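Local coordinates for protein phosphoglycerol transferase GacH (Streptococcus pyogenes MGAS5005, PDB 6DGM) that probably transfers sn-glycerol 1-phosphate onto the rhamnose polysaccharide of the cell wall, using this manganese-binding, sulfatase-like domain of a membrane protein, at residues T89-P101 with L112-I126. Residues are numbered along the deposited sequence; the frame is centred on the assembly and turned at random.
Sequences TANMEFQTLTSLP and LYSEVFPKMAKPHTI. With MN (manganese (II) ion), chain C; 1GP (sn-glycerol-1-phosphate), chain D.
The backbones come together at two places, Asn91 CA to Leu112 CA (5.7 Å) and Thr98 CA to Thr125 CA (4.5 Å). At the first, Leu112 N bonds Asn91 OD1 (2.8 Å, N-H...O 170°); at the second, Ile126 N reaches Leu97 O in its carbonyl plane. Water 1 bridges Asn91 OD1 to Tyr113 N. With CG anti to the backbone N (chi1 171°), the Phe94 ring swings out over Leu112, whose CB lies 3.9 Å from the ring centroid in a CH-pi contact; Thr98 CG2 lies over the opposite face, toward its rim, and Met120 SD comes to the edge, 4.1 Å from Phe94 CZ. Tyr113 is a knob among Ala90, Glu93, Phe94 and Leu97. Its OH donates to Glu93 OE2 at 2.8 Å, from above the carboxylate plane, which stands 85° to the ring. Tyr152 OH also bonds OE2 and Arg148, a ligand-binding residue, salt-bridges OE1, which should balance the buried charge. At the helix start Thr89 OG1 binds manganese with Glu47, Asp270, His271 and sn-glycerol-1-phosphate O2P, consistent with the alkaline phosphatase superfamily. Helix 148-154 packs on Tyr113 and Leu97, while strand 40-46 and helix 314-321 both touch Thr96 and Ile126.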
loop_
_atom_site.group_PDB
_atom_site.type_symbol
_atom_site.label_atom_id
_atom_site.label_comp_id
_atom_site.label_asym_id
_atom_site.label_seq_id
_atom_site.Cartn_x
_atom_site.Cartn_y
_atom_site.Cartn_z
ATOM N N THR A 89 -3.605 -3.918 9.035
ATOM C CA THR A 89 -3.384 -2.667 8.331
ATOM C C THR A 89 -1.943 -2.194 8.351
ATOM O O THR A 89 -1.331 -1.959 7.295
ATOM C CB THR A 89 -4.289 -1.638 9.033
ATOM O OG1 THR A 89 -5.568 -2.237 9.247
ATOM C CG2 THR A 89 -4.410 -0.363 8.229
ATOM N N ALA A 90 -1.394 -2.019 9.551
ATOM C CA ALA A 90 -0.073 -1.417 9.677
ATOM C C ALA A 90 1.026 -2.266 9.052
ATOM O O ALA A 90 2.076 -1.718 8.667
ATOM C CB ALA A 90 0.208 -1.153 11.158
ATOM N N ASN A 91 0.808 -3.583 8.914
ATOM C CA ASN A 91 1.816 -4.423 8.274
ATOM C C ASN A 91 1.832 -4.198 6.773
ATOM O O ASN A 91 2.905 -4.157 6.164
ATOM C CB ASN A 91 1.581 -5.887 8.614
ATOM C CG ASN A 91 1.860 -6.181 10.060
ATOM O OD1 ASN A 91 2.702 -5.527 10.673
ATOM N ND2 ASN A 91 1.146 -7.142 10.625
ATOM N N MET A 92 0.663 -4.043 6.151
ATOM C CA MET A 92 0.645 -3.675 4.735
ATOM C C MET A 92 1.227 -2.281 4.546
ATOM O O MET A 92 2.020 -2.037 3.623
ATOM C CB MET A 92 -0.776 -3.776 4.182
ATOM C CG MET A 92 -1.086 -5.143 3.535
ATOM S SD MET A 92 -0.824 -6.586 4.572
ATOM C CE MET A 92 -2.182 -6.428 5.729
ATOM N N GLU A 93 0.886 -1.368 5.451
ATOM C CA GLU A 93 1.395 -0.005 5.403
ATOM C C GLU A 93 2.921 0.024 5.414
ATOM O O GLU A 93 3.547 0.676 4.567
ATOM C CB GLU A 93 0.836 0.728 6.618
ATOM C CG GLU A 93 1.033 2.238 6.641
ATOM C CD GLU A 93 0.594 2.789 7.981
ATOM O OE1 GLU A 93 -0.354 2.219 8.559
ATOM O OE2 GLU A 93 1.220 3.750 8.479
ATOM N N PHE A 94 3.538 -0.682 6.367
ATOM C CA PHE A 94 4.995 -0.767 6.443
ATOM C C PHE A 94 5.591 -1.240 5.124
ATOM O O PHE A 94 6.604 -0.709 4.649
ATOM C CB PHE A 94 5.380 -1.753 7.559
ATOM C CG PHE A 94 6.847 -2.105 7.608
ATOM C CD1 PHE A 94 7.372 -3.111 6.796
ATOM C CD2 PHE A 94 7.696 -1.463 8.490
ATOM C CE1 PHE A 94 8.725 -3.465 6.851
ATOM C CE2 PHE A 94 9.056 -1.815 8.563
ATOM C CZ PHE A 94 9.573 -2.800 7.727
ATOM N N GLN A 95 4.980 -2.252 4.523
ATOM C CA GLN A 95 5.508 -2.810 3.284
ATOM C C GLN A 95 5.406 -1.813 2.135
ATOM O O GLN A 95 6.320 -1.730 1.293
ATOM C CB GLN A 95 4.767 -4.104 2.958
ATOM C CG GLN A 95 5.040 -5.216 3.955
ATOM C CD GLN A 95 4.262 -6.437 3.652
ATOM O OE1 GLN A 95 4.684 -7.256 2.846
ATOM N NE2 GLN A 95 3.090 -6.571 4.270
ATOM N N THR A 96 4.328 -1.020 2.083
ATOM C CA THR A 96 4.271 -0.018 1.018
ATOM C C THR A 96 5.400 0.998 1.164
ATOM O O THR A 96 6.004 1.422 0.167
ATOM C CB THR A 96 2.918 0.705 0.971
ATOM O OG1 THR A 96 2.781 1.621 2.072
ATOM C CG2 THR A 96 1.758 -0.282 0.950
ATOM N N LEU A 97 5.701 1.407 2.386
ATOM C CA LEU A 97 6.674 2.473 2.565
ATOM C C LEU A 97 8.105 1.987 2.362
ATOM O O LEU A 97 8.900 2.679 1.711
ATOM C CB LEU A 97 6.537 3.078 3.953
ATOM C CG LEU A 97 5.232 3.809 4.267
ATOM C CD1 LEU A 97 5.270 4.277 5.695
ATOM C CD2 LEU A 97 5.010 4.978 3.307
ATOM N N THR A 98 8.452 0.827 2.918
ATOM C CA THR A 98 9.820 0.331 2.856
ATOM C C THR A 98 10.091 -0.551 1.646
ATOM O O THR A 98 11.249 -0.658 1.212
ATOM C CB THR A 98 10.150 -0.512 4.101
ATOM O OG1 THR A 98 9.336 -1.692 4.126
ATOM C CG2 THR A 98 9.945 0.289 5.388
ATOM N N SER A 99 9.051 -1.213 1.132
ATOM C CA SER A 99 9.146 -2.233 0.092
ATOM C C SER A 99 9.807 -3.521 0.571
ATOM O O SER A 99 10.213 -4.346 -0.243
ATOM C CB SER A 99 9.846 -1.717 -1.174
ATOM O OG SER A 99 9.185 -0.578 -1.708
ATOM N N LEU A 100 9.944 -3.715 1.873
ATOM C CA LEU A 100 10.486 -4.964 2.395
ATOM C C LEU A 100 9.333 -5.928 2.683
ATOM O O LEU A 100 8.457 -5.598 3.500
ATOM C CB LEU A 100 11.264 -4.691 3.674
ATOM C CG LEU A 100 12.486 -3.771 3.511
ATOM C CD1 LEU A 100 13.111 -3.442 4.850
ATOM C CD2 LEU A 100 13.527 -4.390 2.565
ATOM N N PRO A 101 9.274 -7.092 2.037
ATOM C CA PRO A 101 8.091 -7.950 2.215
ATOM C C PRO A 101 8.033 -8.643 3.566
ATOM O O PRO A 101 9.013 -9.208 4.066
ATOM C CB PRO A 101 8.194 -8.971 1.075
ATOM C CG PRO A 101 9.651 -8.979 0.711
ATOM C CD PRO A 101 10.178 -7.607 0.990
ATOM N N LEU A 112 5.029 -5.252 12.287
ATOM C CA LEU A 112 6.310 -4.745 11.810
ATOM C C LEU A 112 6.675 -3.413 12.449
ATOM O O LEU A 112 7.839 -3.187 12.791
ATOM C CB LEU A 112 6.266 -4.631 10.283
ATOM C CG LEU A 112 6.155 -6.012 9.618
ATOM C CD1 LEU A 112 5.671 -5.915 8.191
ATOM C CD2 LEU A 112 7.500 -6.725 9.672
ATOM N N TYR A 113 5.703 -2.518 12.629
ATOM C CA TYR A 113 5.998 -1.216 13.196
ATOM C C TYR A 113 6.485 -1.305 14.641
ATOM O O TYR A 113 7.154 -0.377 15.114
ATOM C CB TYR A 113 4.738 -0.331 13.159
ATOM C CG TYR A 113 4.465 0.422 11.870
ATOM C CD1 TYR A 113 5.414 0.515 10.862
ATOM C CD2 TYR A 113 3.249 1.068 11.677
ATOM C CE1 TYR A 113 5.174 1.221 9.709
ATOM C CE2 TYR A 113 2.994 1.785 10.525
ATOM C CZ TYR A 113 3.965 1.860 9.534
ATOM O OH TYR A 113 3.764 2.568 8.366
ATOM N N SER A 114 6.139 -2.374 15.356
ATOM C CA SER A 114 6.566 -2.550 16.735
ATOM C C SER A 114 7.818 -3.395 16.873
ATOM O O SER A 114 8.615 -3.150 17.780
ATOM C CB SER A 114 5.469 -3.239 17.551
ATOM O OG SER A 114 4.301 -2.441 17.625
ATOM N N GLU A 115 8.011 -4.385 15.995
ATOM C CA GLU A 115 9.060 -5.378 16.168
ATOM C C GLU A 115 10.225 -5.250 15.197
ATOM O O GLU A 115 11.294 -5.808 15.471
ATOM C CB GLU A 115 8.480 -6.783 15.994
ATOM C CG GLU A 115 7.401 -7.095 17.012
ATOM C CD GLU A 115 6.723 -8.411 16.768
ATOM O OE1 GLU A 115 7.429 -9.432 16.629
ATOM O OE2 GLU A 115 5.470 -8.443 16.728
ATOM N N VAL A 116 10.027 -4.607 14.051
ATOM C CA VAL A 116 11.074 -4.495 13.038
ATOM C C VAL A 116 11.480 -3.032 12.821
ATOM O O VAL A 116 12.670 -2.704 12.890
ATOM C CB VAL A 116 10.663 -5.162 11.712
ATOM C CG1 VAL A 116 11.714 -4.872 10.610
ATOM C CG2 VAL A 116 10.510 -6.654 11.883
ATOM N N PHE A 117 10.504 -2.161 12.590
ATOM C CA PHE A 117 10.853 -0.756 12.356
ATOM C C PHE A 117 11.797 -0.202 13.418
ATOM O O PHE A 117 12.798 0.428 13.048
ATOM C CB PHE A 117 9.612 0.133 12.205
ATOM C CG PHE A 117 9.954 1.561 11.860
ATOM C CD1 PHE A 117 10.237 2.477 12.856
ATOM C CD2 PHE A 117 10.035 1.954 10.541
ATOM C CE1 PHE A 117 10.580 3.779 12.540
ATOM C CE2 PHE A 117 10.383 3.268 10.214
ATOM C CZ PHE A 117 10.657 4.168 11.221
ATOM N N PRO A 118 11.551 -0.385 14.718
ATOM C CA PRO A 118 12.433 0.251 15.720
ATOM C C PRO A 118 13.850 -0.258 15.685
ATOM O O PRO A 118 14.754 0.402 16.213
ATOM C CB PRO A 118 11.761 -0.072 17.062
ATOM C CG PRO A 118 10.321 -0.405 16.694
ATOM C CD PRO A 118 10.374 -1.033 15.337
ATOM N N LYS A 119 14.078 -1.417 15.088
ATOM C CA LYS A 119 15.428 -1.960 15.022
ATOM C C LYS A 119 16.193 -1.515 13.790
ATOM O O LYS A 119 17.398 -1.789 13.702
ATOM C CB LYS A 119 15.365 -3.482 15.095
ATOM C CG LYS A 119 14.898 -3.969 16.466
ATOM C CD LYS A 119 14.774 -5.470 16.549
ATOM C CE LYS A 119 14.167 -5.873 17.894
ATOM N NZ LYS A 119 14.784 -5.135 19.039
ATOM N N MET A 120 15.555 -0.811 12.860
ATOM C CA MET A 120 16.220 -0.394 11.628
ATOM C C MET A 120 17.045 0.857 11.898
ATOM O O MET A 120 16.509 1.882 12.320
ATOM C CB MET A 120 15.185 -0.134 10.541
ATOM C CG MET A 120 14.355 -1.375 10.213
ATOM S SD MET A 120 13.068 -1.130 8.990
ATOM C CE MET A 120 14.016 -0.854 7.495
ATOM N N ALA A 121 18.349 0.776 11.644
ATOM C CA ALA A 121 19.224 1.895 11.975
ATOM C C ALA A 121 18.961 3.117 11.115
ATOM O O ALA A 121 19.189 4.248 11.568
ATOM C CB ALA A 121 20.689 1.478 11.811
ATOM N N LYS A 122 18.540 2.922 9.866
ATOM C CA LYS A 122 18.380 3.992 8.898
ATOM C C LYS A 122 17.337 3.554 7.871
ATOM O O LYS A 122 17.688 3.237 6.727
ATOM C CB LYS A 122 19.707 4.325 8.221
ATOM C CG LYS A 122 20.755 4.896 9.178
ATOM C CD LYS A 122 22.041 5.303 8.447
ATOM C CE LYS A 122 23.047 5.911 9.420
ATOM N NZ LYS A 122 24.313 6.318 8.752
ATOM N N PRO A 123 16.062 3.539 8.236
ATOM C CA PRO A 123 15.043 2.983 7.332
ATOM C C PRO A 123 14.882 3.801 6.059
ATOM O O PRO A 123 14.668 5.016 6.105
ATOM C CB PRO A 123 13.762 3.002 8.183
ATOM C CG PRO A 123 14.007 4.024 9.217
ATOM C CD PRO A 123 15.486 4.004 9.510
ATOM N N HIS A 124 14.964 3.114 4.918
ATOM C CA HIS A 124 14.756 3.725 3.608
ATOM C C HIS A 124 13.325 3.510 3.135
ATOM O O HIS A 124 12.812 2.388 3.182
ATOM C CB HIS A 124 15.755 3.169 2.602
ATOM C CG HIS A 124 17.147 3.635 2.869
ATOM N ND1 HIS A 124 17.581 4.893 2.508
ATOM C CD2 HIS A 124 18.191 3.043 3.502
ATOM C CE1 HIS A 124 18.839 5.044 2.883
ATOM N NE2 HIS A 124 19.229 3.941 3.498
ATOM N N THR A 125 12.686 4.602 2.699
ATOM C CA THR A 125 11.293 4.590 2.284
ATOM C C THR A 125 11.102 5.575 1.131
ATOM O O THR A 125 11.944 6.442 0.870
ATOM C CB THR A 125 10.343 5.022 3.418
ATOM O OG1 THR A 125 10.578 6.401 3.733
ATOM C CG2 THR A 125 10.513 4.161 4.668
ATOM N N ILE A 126 9.959 5.450 0.455
ATOM C CA ILE A 126 9.627 6.361 -0.639
ATOM C C ILE A 126 9.623 7.810 -0.169
ATOM O O ILE A 126 9.905 8.718 -0.950
ATOM C CB ILE A 126 8.291 5.933 -1.280
ATOM C CG1 ILE A 126 7.866 6.888 -2.394
ATOM C CG2 ILE A 126 7.181 5.835 -0.224
ATOM C CD1 ILE A 126 8.871 7.023 -3.508
HETATM MN MN MN C . -7.239 -2.731 8.161
HETATM C C3 1GP D . -6.753 1.703 13.412
HETATM O O3 1GP D . -5.468 1.259 11.386
HETATM C C2 1GP D . -5.992 0.678 12.598
HETATM O O2 1GP D . -5.905 2.702 13.973
HETATM C C1 1GP D . -6.879 -0.511 12.259
HETATM O O1P 1GP D . -6.090 -1.600 11.770
HETATM O O2P 1GP D . -7.699 -3.152 10.329
HETATM O O3P 1GP D . -5.592 -4.016 11.649
HETATM O O4P 1GP D . -7.678 -3.239 12.881
HETATM P P 1GP D . -6.797 -3.050 11.608
HETATM O O HOH W 1 3.326 -2.811 11.141
HETATM O O HOH W 2 13.873 -0.191 3.394
#